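Glycosylation Associate Protein 1 (Streptococcus agalactiae serotype V, PDB 6OYC) probably acts with Gap2 and Gap3 in a complex of the accessory Sec system, supporting glycosylation and secretion, and has a GT-B-like architecture. Local coordinates at residues 259-262 / 263-266; 362-365 / 366-369; 432-436 / 437-441; 453-456 / 457-460; 485-488 / 489-493. All blocks are in the same frame, centred on the assembly; numbering follows the deposited sequence.

All five contacts are local, each between adjoining segments. They follow one another in series; none nest or cross. Contact 1 comes first, at the helix start after strand 250-255 of the seven-stranded parallel sheet. The other four belong to the region of the six-stranded parallel sheet. Contact 2 is about two turns of helix 360-375, about 21 Å between centres from contact 3. Contact 3 starts helix 436-445 after strand 426-428. Contact 4 is a turn in the loop from strand 449-451 to strand 464-466 and packs on contact 3 through Q439, T455 and F457. Contact 5 lies on helix 484-502, which meets contact 4 where Y493 OH probably hydrogen-bonds to E459 OE2.

Contact 1: 259-262 / 263-266; sequences RNNA and HNVL. With SO4 (sulfate ion), chain J.
This is a local helix N-cap contact. It sits where the loop after strand 250-255 enters helix 262-267, in the parallel-sheet domain of this GT-B-clan protein. N261 is the N-cap residue. Its CG lies anti to the backbone N (chi1 -169°), which folds the amide back over the first turn. N261 OD1 accepts from H263 N at 3.0 Å, a bent bond. The H263 side chain runs beside that of N261 and points the same way, with CB 3.4 Å from N261 OD1. The backbone then takes over: V265 N donates to N261 O at 2.9 Å, and L266 N donates to A262 O at 2.8 Å. On the buried side, V265 CG2 meets N260 CB at 3.9 Å. V265 also packs on F234, V255 and L289. The N260 amide is fixed from outside the contact, with ND2 bonded to F234 O and OD1 to F256 N. A sulfate ion, probably from the crystallisation liquor, lies beside the start of the helix. It is also bonded by Q236 N. Sulfate O3 accepts from N260 ND2 and from N261 N, while N264 ND2 grips sulfate O2 at 2.9 Å.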
loop_
_atom_site.group_PDB
_atom_site.type_symbol
_atom_site.label_atom_id
_atom_site.label_comp_id
_atom_site.label_asym_id
_atom_site.label_seq_id
_atom_site.Cartn_x
_atom_site.Cartn_y
_atom_site.Cartn_z
ATOM N N ARG A 259 -5.763 -9.246 -0.450
ATOM C CA ARG A 259 -6.039 -9.274 -1.886
ATOM C C ARG A 259 -6.871 -10.477 -2.315
ATOM O O ARG A 259 -7.713 -10.362 -3.201
ATOM C CB ARG A 259 -4.726 -9.301 -2.669
ATOM C CG ARG A 259 -4.873 -9.401 -4.173
ATOM C CD ARG A 259 -3.500 -9.427 -4.859
ATOM N NE ARG A 259 -2.760 -10.652 -4.555
ATOM C CZ ARG A 259 -1.636 -10.694 -3.840
ATOM N NH1 ARG A 259 -1.100 -9.573 -3.358
ATOM N NH2 ARG A 259 -1.039 -11.861 -3.612
ATOM N N ASN A 260 -6.672 -11.631 -1.705
ATOM C CA ASN A 260 -7.186 -12.863 -2.262
ATOM C C ASN A 260 -8.411 -13.347 -1.504
ATOM O O ASN A 260 -8.419 -13.374 -0.272
ATOM C CB ASN A 260 -6.085 -13.918 -2.274
ATOM C CG ASN A 260 -4.978 -13.548 -3.244
ATOM O OD1 ASN A 260 -3.790 -13.541 -2.898
ATOM N ND2 ASN A 260 -5.375 -13.185 -4.460
ATOM N N ASN A 261 -9.446 -13.704 -2.255
ATOM C CA ASN A 261 -10.561 -14.475 -1.728
ATOM C C ASN A 261 -10.177 -15.959 -1.666
ATOM O O ASN A 261 -9.919 -16.589 -2.701
ATOM C CB ASN A 261 -11.785 -14.249 -2.607
ATOM C CG ASN A 261 -13.038 -14.801 -1.997
ATOM O OD1 ASN A 261 -13.032 -15.882 -1.406
ATOM N ND2 ASN A 261 -14.128 -14.060 -2.129
ATOM N N ALA A 262 -10.139 -16.510 -0.447
ATOM C CA ALA A 262 -9.770 -17.911 -0.255
ATOM C C ALA A 262 -10.583 -18.850 -1.149
ATOM O O ALA A 262 -10.037 -19.799 -1.734
ATOM C CB ALA A 262 -9.952 -18.288 1.212
ATOM N N HIS A 263 -11.894 -18.605 -1.263
ATOM C CA HIS A 263 -12.705 -19.431 -2.149
ATOM C C HIS A 263 -12.164 -19.393 -3.574
ATOM O O HIS A 263 -12.079 -20.431 -4.241
ATOM C CB HIS A 263 -14.163 -18.972 -2.128
ATOM C CG HIS A 263 -14.994 -19.580 -3.219
ATOM N ND1 HIS A 263 -15.527 -20.849 -3.134
ATOM C CD2 HIS A 263 -15.349 -19.104 -4.439
ATOM C CE1 HIS A 263 -16.194 -21.119 -4.242
ATOM N NE2 HIS A 263 -16.105 -20.075 -5.050
ATOM N N ASN A 264 -11.798 -18.200 -4.058
ATOM C CA ASN A 264 -11.252 -18.090 -5.406
ATOM C C ASN A 264 -9.926 -18.825 -5.524
ATOM O O ASN A 264 -9.649 -19.455 -6.546
ATOM C CB ASN A 264 -11.070 -16.622 -5.792
ATOM C CG ASN A 264 -12.380 -15.942 -6.115
ATOM O OD1 ASN A 264 -13.446 -16.569 -6.096
ATOM N ND2 ASN A 264 -12.310 -14.653 -6.427
ATOM N N VAL A 265 -9.085 -18.743 -4.494
ATOM C CA VAL A 265 -7.845 -19.504 -4.515
ATOM C C VAL A 265 -8.147 -20.999 -4.595
ATOM O O VAL A 265 -7.691 -21.697 -5.509
ATOM C CB VAL A 265 -6.980 -19.169 -3.290
ATOM C CG1 VAL A 265 -5.758 -20.074 -3.272
ATOM C CG2 VAL A 265 -6.587 -17.689 -3.313
ATOM N N LEU A 266 -8.941 -21.504 -3.649
ATOM C CA LEU A 266 -9.193 -22.938 -3.547
ATOM C C LEU A 266 -9.948 -23.493 -4.734
ATOM O O LEU A 266 -10.008 -24.715 -4.886
ATOM C CB LEU A 266 -9.985 -23.249 -2.287
ATOM C CG LEU A 266 -9.251 -22.841 -1.028
ATOM C CD1 LEU A 266 -10.244 -22.615 0.107
ATOM C CD2 LEU A 266 -8.261 -23.942 -0.716
HETATM S S SO4 J . -8.567 -13.315 -6.613
HETATM O O1 SO4 J . -7.347 -13.301 -7.427
HETATM O O2 SO4 J . -9.567 -14.211 -7.201
HETATM O O3 SO4 J . -8.241 -13.789 -5.252
HETATM O O4 SO4 J . -9.102 -11.942 -6.507
#

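Contact 2: 362-365 / 366-369; sequences SRQL and TYDY
Q364 CG stands anti to the backbone N, and the chain then bends at chi2 (64°), which turns the amide along the helix towards D368. The D368 carboxylate comes to meet it because its CG lies beside its own backbone N. Q364 NE2 donates to D368 OD1 at 3.1 Å. The oxygen lies in the Q364 amide plane, but the donor comes from above the carboxylate plane, 45° out of it. Q364 NE2 also passes 3.9 Å from Y367 CD2. The Y367 ring itself leads away and meets F408 edge-to-face. On another side of the helix, T366 OG1 reaches back to S362 O at 3.3 Å, a weak bond. The stronger bond to S362 O comes from T366 N at 3.1 Å. Y369 turns away to stack on H329, and R363 NH1 bonds to E357 O. The Q364-D368 pair is an i to i+4 side-chain bond on the surface of helix 360-375. That helix follows strand 349-354 of the six-stranded parallel sheet.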
loop_
_atom_site.group_PDB
_atom_site.type_symbol
_atom_site.label_atom_id
_atom_site.label_comp_id
_atom_site.label_asym_id
_atom_site.label_seq_id
_atom_site.Cartn_x
_atom_site.Cartn_y
_atom_site.Cartn_z
ATOM N N SER A 362 -16.558 12.576 7.431
ATOM C CA SER A 362 -16.619 11.493 8.412
ATOM C C SER A 362 -15.569 11.682 9.508
ATOM O O SER A 362 -15.884 11.629 10.703
ATOM C CB SER A 362 -16.451 10.146 7.703
ATOM O OG SER A 362 -15.996 9.146 8.595
ATOM N N ARG A 363 -14.317 11.937 9.117
ATOM C CA ARG A 363 -13.260 12.183 10.095
ATOM C C ARG A 363 -13.593 13.369 10.993
ATOM O O ARG A 363 -13.413 13.303 12.216
ATOM C CB ARG A 363 -11.935 12.410 9.370
ATOM C CG ARG A 363 -10.735 11.883 10.087
ATOM C CD ARG A 363 -9.506 11.926 9.207
ATOM N NE ARG A 363 -9.258 13.252 8.644
ATOM C CZ ARG A 363 -9.222 13.521 7.341
ATOM N NH1 ARG A 363 -9.441 12.561 6.444
ATOM N NH2 ARG A 363 -8.986 14.760 6.933
ATOM N N GLN A 364 -14.098 14.459 10.406
ATOM C CA GLN A 364 -14.443 15.643 11.190
ATOM C C GLN A 364 -15.473 15.310 12.257
ATOM O O GLN A 364 -15.351 15.752 13.403
ATOM C CB GLN A 364 -14.964 16.746 10.261
ATOM C CG GLN A 364 -15.180 18.098 10.922
ATOM C CD GLN A 364 -13.891 18.706 11.440
ATOM O OE1 GLN A 364 -12.937 18.908 10.688
ATOM N NE2 GLN A 364 -13.858 19.002 12.735
ATOM N N LEU A 365 -16.486 14.517 11.901
ATOM C CA LEU A 365 -17.516 14.129 12.861
ATOM C C LEU A 365 -16.934 13.304 14.002
ATOM O O LEU A 365 -17.278 13.524 15.168
ATOM C CB LEU A 365 -18.619 13.347 12.147
ATOM C CG LEU A 365 -19.550 14.217 11.297
ATOM C CD1 LEU A 365 -20.748 13.418 10.899
ATOM C CD2 LEU A 365 -19.978 15.467 12.069
ATOM N N THR A 366 -16.070 12.335 13.680
ATOM C CA THR A 366 -15.387 11.554 14.710
ATOM C C THR A 366 -14.571 12.444 15.644
ATOM O O THR A 366 -14.567 12.240 16.869
ATOM C CB THR A 366 -14.483 10.526 14.046
ATOM O OG1 THR A 366 -15.287 9.634 13.280
ATOM C CG2 THR A 366 -13.667 9.753 15.073
ATOM N N TYR A 367 -13.846 13.419 15.076
ATOM C CA TYR A 367 -13.084 14.362 15.890
ATOM C C TYR A 367 -14.012 15.254 16.708
ATOM O O TYR A 367 -13.767 15.486 17.895
ATOM C CB TYR A 367 -12.171 15.214 14.999
ATOM C CG TYR A 367 -11.472 16.289 15.782
ATOM C CD1 TYR A 367 -10.349 15.996 16.546
ATOM C CD2 TYR A 367 -11.959 17.585 15.801
ATOM C CE1 TYR A 367 -9.711 16.975 17.293
ATOM C CE2 TYR A 367 -11.333 18.570 16.545
ATOM C CZ TYR A 367 -10.212 18.261 17.291
ATOM O OH TYR A 367 -9.593 19.247 18.026
ATOM N N ASP A 368 -15.079 15.765 16.080
ATOM C CA ASP A 368 -16.060 16.583 16.787
ATOM C C ASP A 368 -16.665 15.821 17.950
ATOM O O ASP A 368 -16.819 16.370 19.046
ATOM C CB ASP A 368 -17.177 17.031 15.839
ATOM C CG ASP A 368 -16.748 18.134 14.901
ATOM O OD1 ASP A 368 -15.738 18.794 15.184
ATOM O OD2 ASP A 368 -17.436 18.348 13.888
ATOM N N TYR A 369 -17.012 14.552 17.737
ATOM C CA TYR A 369 -17.569 13.785 18.841
ATOM C C TYR A 369 -16.534 13.573 19.939
ATOM O O TYR A 369 -16.847 13.726 21.124
ATOM C CB TYR A 369 -18.129 12.451 18.351
ATOM C CG TYR A 369 -18.741 11.672 19.480
ATOM C CD1 TYR A 369 -20.062 11.886 19.871
ATOM C CD2 TYR A 369 -17.987 10.756 20.191
ATOM C CE1 TYR A 369 -20.611 11.177 20.938
ATOM C CE2 TYR A 369 -18.513 10.061 21.244
ATOM C CZ TYR A 369 -19.819 10.264 21.618
ATOM O OH TYR A 369 -20.302 9.539 22.678
#

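Contact 3: 432-436 / 437-441; sequences KIPDL and YTQIA
The D435 carboxylate receives two donors on one oxygen, from opposite faces of its plane. T438 N reaches D435 OD2 at 2.9 Å and T438 OG1 reaches the same D435 OD2 at 2.6 Å. Both come on the anti side and out of the plane. The other oxygen, D435 OD1, accepts a hydrogen bond from a water at 2.8 Å, and that water accepts from Y437 N. D435 CG is anti to its backbone N (chi1 179°), which swings the carboxylate over the helix start. T438 OG1 is also hydrogen-bonded to Y356 OH, while D435 N is bonded to D429 OD2. The flat amide of Q439 comes near the proline ring, with NE2 4.0 Å from P434 CG. Its OE1 gets a weak bond from a second water, which binds P434 O more firmly at 2.7 Å. On the apolar side, L436 CG meets I440 CD1 at 3.9 Å. Backbone bonds Q439 N to D435 O and I440 N to L436 O begin the regular helix. Y437 points away, with its OH on D304. This is an aspartate N-cap, where the carboxylate, probably charged, accepts from the first turn at the N terminus of helix 436-445 just after strand 426-428.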
loop_
_atom_site.group_PDB
_atom_site.type_symbol
_atom_site.label_atom_id
_atom_site.label_comp_id
_atom_site.label_asym_id
_atom_site.label_seq_id
_atom_site.Cartn_x
_atom_site.Cartn_y
_atom_site.Cartn_z
ATOM N N LYS A 432 -13.881 -4.683 16.180
ATOM C CA LYS A 432 -13.932 -6.078 15.750
ATOM C C LYS A 432 -13.149 -6.346 14.481
ATOM O O LYS A 432 -12.878 -7.511 14.196
ATOM C CB LYS A 432 -15.370 -6.552 15.547
ATOM C CG LYS A 432 -16.341 -6.073 16.604
ATOM C CD LYS A 432 -17.770 -6.262 16.119
ATOM C CE LYS A 432 -18.730 -5.548 17.023
ATOM N NZ LYS A 432 -19.242 -6.454 18.070
ATOM N N ILE A 433 -12.783 -5.316 13.714
ATOM C CA ILE A 433 -11.947 -5.487 12.522
ATOM C C ILE A 433 -10.733 -4.572 12.643
ATOM O O ILE A 433 -10.730 -3.466 12.081
ATOM C CB ILE A 433 -12.724 -5.187 11.230
ATOM C CG1 ILE A 433 -14.111 -5.826 11.274
ATOM C CG2 ILE A 433 -11.947 -5.692 10.013
ATOM C CD1 ILE A 433 -15.045 -5.349 10.177
ATOM N N PRO A 434 -9.702 -4.970 13.381
ATOM C CA PRO A 434 -8.561 -4.076 13.571
ATOM C C PRO A 434 -7.827 -3.845 12.264
ATOM O O PRO A 434 -7.809 -4.695 11.369
ATOM C CB PRO A 434 -7.686 -4.807 14.600
ATOM C CG PRO A 434 -8.225 -6.162 14.712
ATOM C CD PRO A 434 -9.662 -6.120 14.293
ATOM N N ASP A 435 -7.256 -2.647 12.148
ATOM C CA ASP A 435 -6.516 -2.260 10.955
ATOM C C ASP A 435 -5.332 -3.203 10.708
ATOM O O ASP A 435 -4.521 -3.473 11.606
ATOM C CB ASP A 435 -6.043 -0.809 11.096
ATOM C CG ASP A 435 -5.235 -0.339 9.892
ATOM O OD1 ASP A 435 -5.836 -0.152 8.826
ATOM O OD2 ASP A 435 -4.000 -0.173 10.006
ATOM N N LEU A 436 -5.246 -3.713 9.479
ATOM C CA LEU A 436 -4.234 -4.711 9.147
ATOM C C LEU A 436 -2.832 -4.125 9.216
ATOM O O LEU A 436 -1.932 -4.718 9.830
ATOM C CB LEU A 436 -4.495 -5.287 7.752
ATOM C CG LEU A 436 -3.368 -6.198 7.242
ATOM C CD1 LEU A 436 -3.309 -7.435 8.127
ATOM C CD2 LEU A 436 -3.526 -6.591 5.759
ATOM N N TYR A 437 -2.615 -2.969 8.575
ATOM C CA TYR A 437 -1.267 -2.429 8.541
ATOM C C TYR A 437 -0.774 -2.117 9.952
ATOM O O TYR A 437 0.398 -2.337 10.270
ATOM C CB TYR A 437 -1.178 -1.183 7.656
ATOM C CG TYR A 437 0.275 -0.752 7.612
ATOM C CD1 TYR A 437 1.215 -1.511 6.924
ATOM C CD2 TYR A 437 0.730 0.343 8.333
ATOM C CE1 TYR A 437 2.568 -1.161 6.909
ATOM C CE2 TYR A 437 2.098 0.705 8.320
ATOM C CZ TYR A 437 3.004 -0.054 7.609
ATOM O OH TYR A 437 4.348 0.269 7.590
ATOM N N THR A 438 -1.663 -1.623 10.817
ATOM C CA THR A 438 -1.305 -1.366 12.211
ATOM C C THR A 438 -0.856 -2.644 12.912
ATOM O O THR A 438 0.108 -2.627 13.686
ATOM C CB THR A 438 -2.491 -0.730 12.943
ATOM O OG1 THR A 438 -2.843 0.495 12.292
ATOM C CG2 THR A 438 -2.152 -0.432 14.400
ATOM N N GLN A 439 -1.545 -3.761 12.658
ATOM C CA GLN A 439 -1.113 -5.039 13.224
ATOM C C GLN A 439 0.281 -5.415 12.732
ATOM O O GLN A 439 1.137 -5.835 13.522
ATOM C CB GLN A 439 -2.110 -6.140 12.874
ATOM C CG GLN A 439 -3.475 -5.957 13.475
ATOM C CD GLN A 439 -4.406 -7.076 13.084
ATOM O OE1 GLN A 439 -4.820 -7.196 11.918
ATOM N NE2 GLN A 439 -4.725 -7.925 14.046
ATOM N N ILE A 440 0.521 -5.283 11.418
ATOM C CA ILE A 440 1.842 -5.576 10.857
ATOM C C ILE A 440 2.900 -4.694 11.494
ATOM O O ILE A 440 3.995 -5.158 11.835
ATOM C CB ILE A 440 1.831 -5.401 9.328
ATOM C CG1 ILE A 440 1.053 -6.539 8.659
ATOM C CG2 ILE A 440 3.253 -5.313 8.786
ATOM C CD1 ILE A 440 0.499 -6.145 7.303
ATOM N N ALA A 441 2.598 -3.401 11.645
ATOM C CA ALA A 441 3.543 -2.494 12.281
ATOM C C ALA A 441 3.831 -2.927 13.717
ATOM O O ALA A 441 4.966 -2.807 14.196
ATOM C CB ALA A 441 3.000 -1.065 12.230
HETATM O O HOH W 1 -8.013 -7.230 10.590
HETATM O O HOH W 2 -4.472 -1.567 6.811
#

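Contact 4: 453-456 / 457-460; sequences ILTE and FVEH
F457 N donates to T455 OG1 at 3.2 Å, with an N-H...O angle of 140°. T455 OG1 sits between its backbone N and carbonyl carbon (chi1 68°), which turns the hydroxyl oxygen to the F457 amide. The same oxygen lies at the edge of the F457 ring, near its plane, and 3.7 Å from F457 CB. The ring packs outward from the turn on L436, Q439 and I443 of helix 436-445. V458 comes next. Its CB is 4.0 Å from T455 OG1, and its O is 4.0 Å from L454 CD2. The V458 side chain is buried against Q449, N451 and N463, which joins the turn to strand 449-451. E459 turns away, and its OE2 is bonded to Y493 OH. On the first segment, E456 also points away from the turn, though its CB lies 3.5 Å from F457 N. The bond from the amide of F457 back to the hydroxyl oxygen of T455, two residues earlier, makes this an ST turn, here in the loop joining strands 449-451 and 464-466 of the six-stranded parallel sheet.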
loop_
_atom_site.group_PDB
_atom_site.type_symbol
_atom_site.label_atom_id
_atom_site.label_comp_id
_atom_site.label_asym_id
_atom_site.label_seq_id
_atom_site.Cartn_x
_atom_site.Cartn_y
_atom_site.Cartn_z
ATOM N N ILE A 453 -10.260 -9.152 20.096
ATOM C CA ILE A 453 -10.471 -10.390 19.363
ATOM C C ILE A 453 -9.134 -11.093 19.203
ATOM O O ILE A 453 -8.068 -10.479 19.288
ATOM C CB ILE A 453 -11.100 -10.148 17.978
ATOM C CG1 ILE A 453 -10.042 -9.580 17.024
ATOM C CG2 ILE A 453 -12.271 -9.193 18.084
ATOM C CD1 ILE A 453 -10.566 -9.245 15.653
ATOM N N LEU A 454 -9.204 -12.398 18.973
ATOM C CA LEU A 454 -8.017 -13.154 18.628
ATOM C C LEU A 454 -7.643 -12.880 17.180
ATOM O O LEU A 454 -8.502 -12.794 16.298
ATOM C CB LEU A 454 -8.246 -14.652 18.836
ATOM C CG LEU A 454 -7.041 -15.595 18.673
ATOM C CD1 LEU A 454 -6.826 -16.064 17.209
ATOM C CD2 LEU A 454 -5.763 -14.961 19.259
ATOM N N THR A 455 -6.347 -12.744 16.947
ATOM C CA THR A 455 -5.782 -12.512 15.632
ATOM C C THR A 455 -4.553 -13.390 15.521
ATOM O O THR A 455 -4.009 -13.852 16.525
ATOM C CB THR A 455 -5.398 -11.030 15.418
ATOM O OG1 THR A 455 -4.298 -10.688 16.278
ATOM C CG2 THR A 455 -6.584 -10.099 15.737
ATOM N N GLU A 456 -4.101 -13.612 14.297
ATOM C CA GLU A 456 -2.846 -14.330 14.171
ATOM C C GLU A 456 -1.646 -13.478 14.567
ATOM O O GLU A 456 -0.533 -14.008 14.663
ATOM C CB GLU A 456 -2.690 -14.846 12.739
ATOM C CG GLU A 456 -3.863 -15.679 12.249
ATOM C CD GLU A 456 -3.469 -16.561 11.076
ATOM O OE1 GLU A 456 -2.350 -16.354 10.546
ATOM O OE2 GLU A 456 -4.266 -17.453 10.691
ATOM N N PHE A 457 -1.838 -12.184 14.808
ATOM C CA PHE A 457 -0.727 -11.276 15.064
ATOM C C PHE A 457 -0.310 -11.210 16.520
ATOM O O PHE A 457 0.826 -10.810 16.803
ATOM C CB PHE A 457 -1.088 -9.859 14.605
ATOM C CG PHE A 457 -1.114 -9.712 13.128
ATOM C CD1 PHE A 457 0.042 -9.360 12.435
ATOM C CD2 PHE A 457 -2.280 -9.974 12.419
ATOM C CE1 PHE A 457 0.024 -9.240 11.069
ATOM C CE2 PHE A 457 -2.300 -9.855 11.050
ATOM C CZ PHE A 457 -1.154 -9.487 10.375
ATOM N N VAL A 458 -1.202 -11.537 17.446
ATOM C CA VAL A 458 -0.972 -11.304 18.866
ATOM C C VAL A 458 -1.121 -12.626 19.596
ATOM O O VAL A 458 -2.112 -13.339 19.401
ATOM C CB VAL A 458 -1.947 -10.258 19.438
ATOM C CG1 VAL A 458 -1.882 -10.253 20.961
ATOM C CG2 VAL A 458 -1.648 -8.877 18.869
ATOM N N GLU A 459 -0.126 -12.965 20.404
ATOM C CA GLU A 459 -0.255 -14.006 21.413
ATOM C C GLU A 459 -0.509 -13.317 22.750
ATOM O O GLU A 459 0.298 -12.488 23.185
ATOM C CB GLU A 459 0.993 -14.887 21.472
ATOM C CG GLU A 459 1.100 -15.900 20.333
ATOM C CD GLU A 459 2.241 -16.878 20.531
ATOM O OE1 GLU A 459 2.117 -17.775 21.393
ATOM O OE2 GLU A 459 3.270 -16.745 19.832
ATOM N N HIS A 460 -1.644 -13.635 23.370
ATOM C CA HIS A 460 -2.037 -13.030 24.640
ATOM C C HIS A 460 -0.902 -13.085 25.652
ATOM O O HIS A 460 -0.237 -14.113 25.798
ATOM C CB HIS A 460 -3.270 -13.758 25.181
ATOM C CG HIS A 460 -3.847 -13.147 26.418
ATOM N ND1 HIS A 460 -4.248 -11.830 26.485
ATOM C CD2 HIS A 460 -4.111 -13.681 27.634
ATOM C CE1 HIS A 460 -4.735 -11.580 27.689
ATOM N NE2 HIS A 460 -4.663 -12.687 28.404
#

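Contact 5: 485-488 / 489-493; sequences TNWN and RSLIY
N486 and R489 lie side by side on helix 484-502 and point the same way, but their flat groups stand nearly upright to each other, 82° apart. R489 NH2 donates to N486 OD1 at 3.2 Å. The donor sits above the N486 carbonyl plane, 37° out of it, so the bond does not follow a lone pair. The R489 chain leaves anti to its backbone N and bends at chi3 (78°), which brings the guanidinium back along the helix. R489 NH2 also bonds to R461 O, and N486 ND2 is held by Y479 O. On another side, the W487 indole and the L491 side chain run obliquely across each other. L491 CD2 touches W487 CZ3 at 3.6 Å and W487 CH2 at 3.9 Å. The indole is fixed from outside by R425, whose backbone O takes the W487 NE1 bond and whose side chain makes a cation-pi contact. S490 OG is bonded to G446 O. Backbone bonds of the helix run alongside: L491 N donates to W487 O at 3.1 Å, and R489 N to T485 O at 3.1 Å. The chemistry thus splits by side. Amide and guanidinium are both gripped by further backbone carbonyls, which probably limits their rotation, while the buried indole makes an apolar contact and its one polar atom, NE1, is satisfied by R425 O.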
loop_
_atom_site.group_PDB
_atom_site.type_symbol
_atom_site.label_atom_id
_atom_site.label_comp_id
_atom_site.label_asym_id
_atom_site.label_seq_id
_atom_site.Cartn_x
_atom_site.Cartn_y
_atom_site.Cartn_z
ATOM N N THR A 485 8.547 -5.433 32.837
ATOM C CA THR A 485 8.909 -6.787 32.440
ATOM C C THR A 485 8.009 -7.306 31.319
ATOM O O THR A 485 8.463 -8.064 30.451
ATOM C CB THR A 485 8.875 -7.707 33.672
ATOM O OG1 THR A 485 9.693 -8.858 33.442
ATOM C CG2 THR A 485 7.468 -8.160 34.003
ATOM N N ASN A 486 6.741 -6.894 31.307
ATOM C CA ASN A 486 5.821 -7.367 30.281
ATOM C C ASN A 486 6.144 -6.743 28.934
ATOM O O ASN A 486 6.103 -7.420 27.897
ATOM C CB ASN A 486 4.385 -7.055 30.693
ATOM C CG ASN A 486 4.006 -7.708 32.005
ATOM O OD1 ASN A 486 4.358 -8.865 32.261
ATOM N ND2 ASN A 486 3.279 -6.974 32.845
ATOM N N TRP A 487 6.488 -5.456 28.938
ATOM C CA TRP A 487 6.828 -4.777 27.697
ATOM C C TRP A 487 8.078 -5.371 27.064
ATOM O O TRP A 487 8.119 -5.598 25.849
ATOM C CB TRP A 487 7.009 -3.290 27.962
ATOM C CG TRP A 487 6.958 -2.476 26.728
ATOM C CD1 TRP A 487 5.845 -1.932 26.144
ATOM C CD2 TRP A 487 8.066 -2.114 25.901
ATOM N NE1 TRP A 487 6.200 -1.249 25.004
ATOM C CE2 TRP A 487 7.557 -1.346 24.833
ATOM C CE3 TRP A 487 9.442 -2.361 25.965
ATOM C CZ2 TRP A 487 8.373 -0.825 23.842
ATOM C CZ3 TRP A 487 10.250 -1.836 24.983
ATOM C CH2 TRP A 487 9.718 -1.078 23.937
ATOM N N ASN A 488 9.107 -5.644 27.865
ATOM C CA ASN A 488 10.313 -6.212 27.278
ATOM C C ASN A 488 10.083 -7.630 26.792
ATOM O O ASN A 488 10.741 -8.064 25.841
ATOM C CB ASN A 488 11.471 -6.176 28.267
ATOM C CG ASN A 488 11.840 -4.771 28.664
ATOM O OD1 ASN A 488 11.967 -3.886 27.813
ATOM N ND2 ASN A 488 12.011 -4.552 29.963
ATOM N N ARG A 489 9.169 -8.370 27.421
ATOM C CA ARG A 489 8.834 -9.681 26.881
ATOM C C ARG A 489 8.316 -9.555 25.455
ATOM O O ARG A 489 8.578 -10.426 24.616
ATOM C CB ARG A 489 7.802 -10.379 27.776
ATOM C CG ARG A 489 7.290 -11.701 27.203
ATOM C CD ARG A 489 6.843 -12.678 28.286
ATOM N NE ARG A 489 5.523 -12.326 28.792
ATOM C CZ ARG A 489 5.309 -11.649 29.918
ATOM N NH1 ARG A 489 6.330 -11.271 30.676
ATOM N NH2 ARG A 489 4.069 -11.363 30.295
ATOM N N SER A 490 7.608 -8.458 25.166
ATOM C CA SER A 490 7.008 -8.258 23.855
ATOM C C SER A 490 8.063 -7.880 22.819
ATOM O O SER A 490 8.080 -8.426 21.706
ATOM C CB SER A 490 5.921 -7.186 23.941
ATOM O OG SER A 490 5.425 -6.869 22.649
ATOM N N LEU A 491 8.949 -6.947 23.170
ATOM C CA LEU A 491 10.060 -6.604 22.286
ATOM C C LEU A 491 10.902 -7.830 21.957
ATOM O O LEU A 491 11.245 -8.073 20.793
ATOM C CB LEU A 491 10.921 -5.517 22.929
ATOM C CG LEU A 491 12.084 -4.914 22.133
ATOM C CD1 LEU A 491 11.784 -4.748 20.615
ATOM C CD2 LEU A 491 12.439 -3.590 22.765
ATOM N N ILE A 492 11.223 -8.631 22.972
ATOM C CA ILE A 492 12.053 -9.812 22.762
ATOM C C ILE A 492 11.322 -10.826 21.900
ATOM O O ILE A 492 11.927 -11.516 21.068
ATOM C CB ILE A 492 12.457 -10.414 24.121
ATOM C CG1 ILE A 492 13.539 -9.557 24.773
ATOM C CG2 ILE A 492 12.881 -11.871 23.971
ATOM C CD1 ILE A 492 13.539 -9.633 26.288
ATOM N N TYR A 493 10.009 -10.942 22.098
ATOM C CA TYR A 493 9.225 -11.857 21.282
ATOM C C TYR A 493 9.266 -11.434 19.824
ATOM O O TYR A 493 9.413 -12.272 18.930
ATOM C CB TYR A 493 7.793 -11.902 21.809
ATOM C CG TYR A 493 6.764 -12.574 20.927
ATOM C CD1 TYR A 493 6.266 -11.943 19.788
ATOM C CD2 TYR A 493 6.238 -13.816 21.270
ATOM C CE1 TYR A 493 5.304 -12.544 18.993
ATOM C CE2 TYR A 493 5.264 -14.428 20.479
ATOM C CZ TYR A 493 4.802 -13.786 19.342
ATOM O OH TYR A 493 3.842 -14.379 18.544
#